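Local coordinates for regulation of enolase protein 1 (Saccharomyces cerevisiae, PDB 3O12) that functions in the galactose metabolic pathway through the GAL83 protein and may control the level of the enolase ENO1, at residues H122-S127 with W136-Y141; Y97-I102 with G115-D120. All blocks are in the same frame, centred on the assembly; numbering follows the deposited sequence. Where two conformers were deposited one is given.

In the fold
Following the chain from its N terminus, contact 2 comes first: strand 99-100 turns a corner into strand 102-105, the chain reverses, and strand 110-119 returns so that 115-120 lies against 97-102. A short turn then leads into strand 122-131, and contact 1 closes the next hairpin, 122-127 with 136-141. The two contacts are in series, neither nested nor crossed. They lie in one antiparallel sheet, because strands 110-119 and 122-131 are neighbours: Met124 N and Glu117 O are 2.8 Å apart, a probable hydrogen bond, as is Ser126 N to Gly115 O at 2.9 Å. Strand 185-191 continues the sheet beyond 99-100.

Contact 1 (H122-S127 with W136-Y141); sequences HAMLSS and WSTAVY. With EDO (1,2-ethanediol), chain I; EDO (1,2-ethanediol), chain F.
Two strands of a beta hairpin, paired antiparallel through Leu125 with Ala139 and Ser127 with Ser137, form this contact, and strand 134-140 lies on the far side of 122-131 from strand 110-119. Both of those hydrogen-bonded pairs are closed in both directions, and Tyr141 N adds a straight bond to Ala123 O (3.1 Å, 174° at the hydrogen). The short segment axes run 147° apart, antiparallel with a twist. On the face carrying Ser126 and Thr138, the Trp136 indole turns its edge toward segment 122-127, CG anti to the backbone N (chi1 178°). From there Trp136 NE1 donates to Ser126 OG at 2.9 Å, a bond that lies in the ring plane but is bent at the hydrogen. Ser126 OG also pairs with an ethanediol O2 at 2.6 Å, and Glu117 adds weak bonds to both the hydroxyl and the indole. The arrangement belongs to a two-sheet beta sandwich, consistent with a concanavalin A-like fold. Selenomethionine Met124 bends at chi2 and chi3, which brings its SE alongside Val140 CG2 (3.8 Å) while its side chain crosses Thr138 at about a right angle. Toward the second sheet, Leu125 CB lies obliquely to the Tyr141 ring, 3.9 Å from Tyr141 CD1, and both side chains touch Val163. Ser127 OG, on that same side, holds a second ethanediol through O2 at 2.6 Å and is also bonded to Arg174.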
loop_
_atom_site.group_PDB
_atom_site.type_symbol
_atom_site.label_atom_id
_atom_site.label_comp_id
_atom_site.label_asym_id
_atom_site.label_seq_id
_atom_site.Cartn_x
_atom_site.Cartn_y
_atom_site.Cartn_z
ATOM N N HIS A 122 -18.772 0.416 2.875
ATOM C CA HIS A 122 -18.255 1.523 2.076
ATOM C C HIS A 122 -16.807 1.373 1.619
ATOM O O HIS A 122 -16.138 0.373 1.906
ATOM C CB HIS A 122 -18.360 2.824 2.875
ATOM C CG HIS A 122 -19.583 2.914 3.732
ATOM N ND1 HIS A 122 -20.653 3.724 3.418
ATOM C CD2 HIS A 122 -19.905 2.298 4.894
ATOM C CE1 HIS A 122 -21.583 3.602 4.350
ATOM N NE2 HIS A 122 -21.153 2.743 5.257
ATOM N N ALA A 123 -16.338 2.391 0.902
ATOM C CA ALA A 123 -14.909 2.557 0.661
ATOM C C ALA A 123 -14.283 2.965 1.986
ATOM O O ALA A 123 -14.653 3.988 2.580
ATOM C CB ALA A 123 -14.661 3.609 -0.389
HETATM N N MSE A 124 -13.367 2.137 2.464
HETATM C CA MSE A 124 -12.748 2.329 3.765
HETATM C C MSE A 124 -11.296 2.729 3.606
HETATM O O MSE A 124 -10.595 2.186 2.761
HETATM C CB MSE A 124 -12.791 1.019 4.542
HETATM C CG MSE A 124 -14.183 0.461 4.705
HETATM SE SE MSE A 124 -15.154 1.369 6.123
HETATM C CE MSE A 124 -14.425 0.419 7.645
ATOM N N LEU A 125 -10.854 3.689 4.409
ATOM C CA LEU A 125 -9.427 3.918 4.578
ATOM C C LEU A 125 -8.953 2.914 5.613
ATOM O O LEU A 125 -9.425 2.886 6.747
ATOM C CB LEU A 125 -9.140 5.349 5.035
ATOM C CG LEU A 125 -7.654 5.734 5.053
ATOM C CD1 LEU A 125 -7.052 5.639 3.670
ATOM C CD2 LEU A 125 -7.463 7.129 5.628
ATOM N N SER A 126 -8.006 2.088 5.204
ATOM C CA SER A 126 -7.622 0.912 5.960
ATOM C C SER A 126 -6.114 0.796 6.020
ATOM O O SER A 126 -5.406 1.183 5.086
ATOM C CB SER A 126 -8.203 -0.320 5.266
ATOM O OG SER A 126 -7.760 -1.521 5.858
ATOM N N SER A 127 -5.606 0.263 7.118
ATOM C CA SER A 127 -4.202 -0.097 7.199
ATOM C C SER A 127 -4.036 -1.390 7.960
ATOM O O SER A 127 -4.808 -1.682 8.877
ATOM C CB SER A 127 -3.351 1.015 7.822
ATOM O OG SER A 127 -3.741 1.300 9.141
ATOM N N TRP A 136 -5.203 -4.847 11.884
ATOM C CA TRP A 136 -5.990 -4.145 10.883
ATOM C C TRP A 136 -6.846 -3.068 11.525
ATOM O O TRP A 136 -7.565 -3.328 12.485
ATOM C CB TRP A 136 -6.879 -5.197 10.214
ATOM C CG TRP A 136 -7.844 -4.754 9.159
ATOM C CD1 TRP A 136 -7.734 -3.681 8.314
ATOM C CD2 TRP A 136 -9.043 -5.437 8.790
ATOM N NE1 TRP A 136 -8.814 -3.645 7.456
ATOM C CE2 TRP A 136 -9.633 -4.710 7.733
ATOM C CE3 TRP A 136 -9.677 -6.597 9.253
ATOM C CZ2 TRP A 136 -10.830 -5.104 7.139
ATOM C CZ3 TRP A 136 -10.867 -6.983 8.665
ATOM C CH2 TRP A 136 -11.428 -6.239 7.615
ATOM N N SER A 137 -6.767 -1.851 11.000
ATOM C CA SER A 137 -7.632 -0.762 11.429
ATOM C C SER A 137 -8.330 -0.177 10.220
ATOM O O SER A 137 -7.746 -0.111 9.136
ATOM C CB SER A 137 -6.832 0.325 12.143
ATOM O OG SER A 137 -7.706 1.281 12.725
ATOM N N THR A 138 -9.572 0.249 10.393
ATOM C CA THR A 138 -10.338 0.735 9.269
ATOM C C THR A 138 -11.376 1.729 9.704
ATOM O O THR A 138 -11.831 1.710 10.852
ATOM C CB THR A 138 -11.001 -0.445 8.529
ATOM O OG1 THR A 138 -11.518 0.010 7.269
ATOM C CG2 THR A 138 -12.117 -1.060 9.383
ATOM N N ALA A 139 -11.741 2.597 8.771
ATOM C CA ALA A 139 -12.794 3.568 8.989
ATOM C C ALA A 139 -13.329 4.025 7.640
ATOM O O ALA A 139 -12.631 3.970 6.638
ATOM C CB ALA A 139 -12.255 4.751 9.775
ATOM N N VAL A 140 -14.575 4.480 7.603
ATOM C CA VAL A 140 -15.117 5.001 6.350
ATOM C C VAL A 140 -14.276 6.184 5.884
ATOM O O VAL A 140 -13.952 7.062 6.681
ATOM C CB VAL A 140 -16.581 5.450 6.527
ATOM C CG1 VAL A 140 -17.134 6.001 5.219
ATOM C CG2 VAL A 140 -17.421 4.291 7.023
ATOM N N TYR A 141 -13.903 6.202 4.602
ATOM C CA TYR A 141 -13.092 7.291 4.065
ATOM C C TYR A 141 -13.958 8.472 3.644
ATOM O O TYR A 141 -14.937 8.304 2.918
ATOM C CB TYR A 141 -12.258 6.808 2.876
ATOM C CG TYR A 141 -11.324 7.854 2.303
ATOM C CD1 TYR A 141 -10.399 8.512 3.108
ATOM C CD2 TYR A 141 -11.352 8.170 0.948
ATOM C CE1 TYR A 141 -9.533 9.469 2.577
ATOM C CE2 TYR A 141 -10.490 9.116 0.408
ATOM C CZ TYR A 141 -9.580 9.757 1.228
ATOM O OH TYR A 141 -8.730 10.704 0.703
HETATM C C1 EDO I . -7.715 4.148 9.196
HETATM O O1 EDO I . -7.619 4.599 10.551
HETATM C C2 EDO I . -6.931 2.851 9.042
HETATM O O2 EDO I . -5.679 2.967 9.723
HETATM C C1 EDO F . -4.918 -1.758 2.623
HETATM O O1 EDO F . -6.040 -1.181 1.939
HETATM C C2 EDO F . -5.237 -1.976 4.099
HETATM O O2 EDO F . -6.281 -2.944 4.207
#

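Contact 2 (Y97-I102 with G115-D120); sequences YDQAGI and GIEISD. With EDO (1,2-ethanediol), chain G.
Gln99 and Glu117 run side by side from facing strands and point the same way, Gln99 CG and Glu117 CG 3.5 Å apart, with the amide and carboxylate planes turned 62° from each other. Glu117 reaches this position fully drawn out, CG anti to its backbone N (chi1 178°), whereas Gln99 has CG beside its own N (chi1 -49°) and extends beyond it. The two polar ends meet round an ethanediol, probably acquired from the crystallisation liquor and also bonded to Asp58. Glu117 OE2 accepts a short 2.6 Å hydrogen bond from its O1, and Gln99 NE2 comes within 2.9 Å of its O2. Gln99 NE2 also turns back along its own segment to Tyr97 O, a 3.3 Å bond lying near the amide plane, and bonds weakly to Asp58 OD1, while Gln99 OE1 is bonded to Lys113. Glu117 OE1 has partners in the neighbouring hairpin, so the buried carboxylate is engaged at both oxygens. Beneath this polar patch the short strand 99-100 pairs antiparallel with strand 110-119, just before the chain turns corners at Gly101 on one side and Gly115 on the other; there Gly101 CA and Gly115 CA approach to 4.1 Å. Backbone bonds bracket the Gln99-Glu117 pair: Ala100 and Ile116 bond both ways, and Ile118 N meets Asp98 O at 3.0 Å. Tyr97 N reaches Ile118 O at 2.7 Å, the Tyr97 ring lying edge-on toward Glu117 OE2. The opposite face carries Ala100 and Ile116, the latter against Phe148 of the second sheet.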
loop_
_atom_site.group_PDB
_atom_site.type_symbol
_atom_site.label_atom_id
_atom_site.label_comp_id
_atom_site.label_asym_id
_atom_site.label_seq_id
_atom_site.Cartn_x
_atom_site.Cartn_y
_atom_site.Cartn_z
ATOM N N TYR A 97 -13.675 -6.291 -0.768
ATOM C CA TYR A 97 -12.267 -6.628 -0.541
ATOM C C TYR A 97 -11.290 -6.043 -1.563
ATOM O O TYR A 97 -10.085 -6.219 -1.409
ATOM C CB TYR A 97 -12.056 -8.142 -0.406
ATOM C CG TYR A 97 -12.815 -8.774 0.742
ATOM C CD1 TYR A 97 -12.670 -8.300 2.043
ATOM C CD2 TYR A 97 -13.665 -9.852 0.529
ATOM C CE1 TYR A 97 -13.358 -8.876 3.097
ATOM C CE2 TYR A 97 -14.358 -10.437 1.576
ATOM C CZ TYR A 97 -14.200 -9.945 2.857
ATOM O OH TYR A 97 -14.887 -10.523 3.904
ATOM N N ASP A 98 -11.796 -5.366 -2.596
ATOM C CA ASP A 98 -10.929 -4.637 -3.521
ATOM C C ASP A 98 -10.071 -3.663 -2.730
ATOM O O ASP A 98 -10.597 -2.904 -1.920
ATOM C CB ASP A 98 -11.744 -3.836 -4.533
ATOM C CG ASP A 98 -12.319 -4.694 -5.638
ATOM O OD1 ASP A 98 -12.270 -5.939 -5.527
ATOM O OD2 ASP A 98 -12.823 -4.110 -6.620
ATOM N N GLN A 99 -8.763 -3.669 -2.981
ATOM C CA GLN A 99 -7.826 -2.839 -2.230
ATOM C C GLN A 99 -6.735 -2.272 -3.127
ATOM O O GLN A 99 -6.216 -2.960 -4.010
ATOM C CB GLN A 99 -7.070 -3.663 -1.177
ATOM C CG GLN A 99 -7.880 -4.556 -0.282
ATOM C CD GLN A 99 -7.007 -5.604 0.386
ATOM O OE1 GLN A 99 -5.836 -5.356 0.709
ATOM N NE2 GLN A 99 -7.566 -6.791 0.579
ATOM N N ALA A 100 -6.342 -1.038 -2.856
ATOM C CA ALA A 100 -5.142 -0.487 -3.467
ATOM C C ALA A 100 -4.552 0.588 -2.572
ATOM O O ALA A 100 -5.266 1.235 -1.793
ATOM C CB ALA A 100 -5.442 0.056 -4.859
ATOM N N GLY A 101 -3.245 0.776 -2.684
ATOM C CA GLY A 101 -2.562 1.777 -1.895
ATOM C C GLY A 101 -1.070 1.576 -1.930
ATOM O O GLY A 101 -0.470 1.452 -3.004
ATOM N N ILE A 102 -0.462 1.577 -0.753
ATOM C CA ILE A 102 0.984 1.462 -0.635
ATOM C C ILE A 102 1.334 0.352 0.345
ATOM O O ILE A 102 0.567 0.048 1.261
ATOM C CB ILE A 102 1.577 2.810 -0.165
ATOM C CG1 ILE A 102 3.059 2.940 -0.557
ATOM C CG2 ILE A 102 1.348 3.026 1.339
ATOM C CD1 ILE A 102 3.625 4.350 -0.349
ATOM N N GLY A 115 -4.393 1.984 2.463
ATOM C CA GLY A 115 -5.056 2.566 1.308
ATOM C C GLY A 115 -6.548 2.399 1.411
ATOM O O GLY A 115 -7.091 2.382 2.515
ATOM N N ILE A 116 -7.208 2.287 0.267
ATOM C CA ILE A 116 -8.652 2.108 0.232
ATOM C C ILE A 116 -8.980 0.633 0.088
ATOM O O ILE A 116 -8.284 -0.112 -0.606
ATOM C CB ILE A 116 -9.279 2.915 -0.909
ATOM C CG1 ILE A 116 -9.240 4.404 -0.574
ATOM C CG2 ILE A 116 -10.717 2.462 -1.174
ATOM C CD1 ILE A 116 -10.104 4.789 0.615
ATOM N N GLU A 117 -10.031 0.209 0.776
ATOM C CA GLU A 117 -10.481 -1.167 0.709
ATOM C C GLU A 117 -11.990 -1.142 0.785
ATOM O O GLU A 117 -12.561 -0.313 1.494
ATOM C CB GLU A 117 -9.934 -1.961 1.889
ATOM C CG GLU A 117 -10.390 -3.405 1.927
ATOM C CD GLU A 117 -10.002 -4.096 3.213
ATOM O OE1 GLU A 117 -9.869 -3.396 4.240
ATOM O OE2 GLU A 117 -9.837 -5.334 3.196
ATOM N N ILE A 118 -12.641 -2.033 0.053
ATOM C CA ILE A 118 -14.092 -2.164 0.191
ATOM C C ILE A 118 -14.419 -3.219 1.247
ATOM O O ILE A 118 -14.207 -4.410 1.031
ATOM C CB ILE A 118 -14.762 -2.532 -1.138
ATOM C CG1 ILE A 118 -14.318 -1.579 -2.249
ATOM C CG2 ILE A 118 -16.276 -2.514 -0.993
ATOM C CD1 ILE A 118 -14.396 -0.117 -1.875
ATOM N N SER A 119 -14.912 -2.772 2.398
ATOM C CA SER A 119 -15.286 -3.683 3.474
ATOM C C SER A 119 -16.472 -3.117 4.237
ATOM O O SER A 119 -16.671 -1.902 4.281
ATOM C CB SER A 119 -14.110 -3.930 4.422
ATOM O OG SER A 119 -13.792 -2.764 5.165
ATOM N N ASP A 120 -17.255 -4.003 4.844
ATOM C CA ASP A 120 -18.519 -3.609 5.453
ATOM C C ASP A 120 -19.387 -2.927 4.398
ATOM O O ASP A 120 -19.748 -3.541 3.396
ATOM C CB ASP A 120 -18.290 -2.694 6.659
ATOM C CG ASP A 120 -18.989 -3.194 7.912
ATOM O OD1 ASP A 120 -18.427 -3.033 9.015
ATOM O OD2 ASP A 120 -20.099 -3.756 7.792
HETATM C C1 EDO G . -7.393 -6.093 5.111
HETATM O O1 EDO G . -7.396 -5.132 4.050
HETATM C C2 EDO G . -6.751 -7.381 4.619
HETATM O O2 EDO G . -7.284 -7.769 3.344
#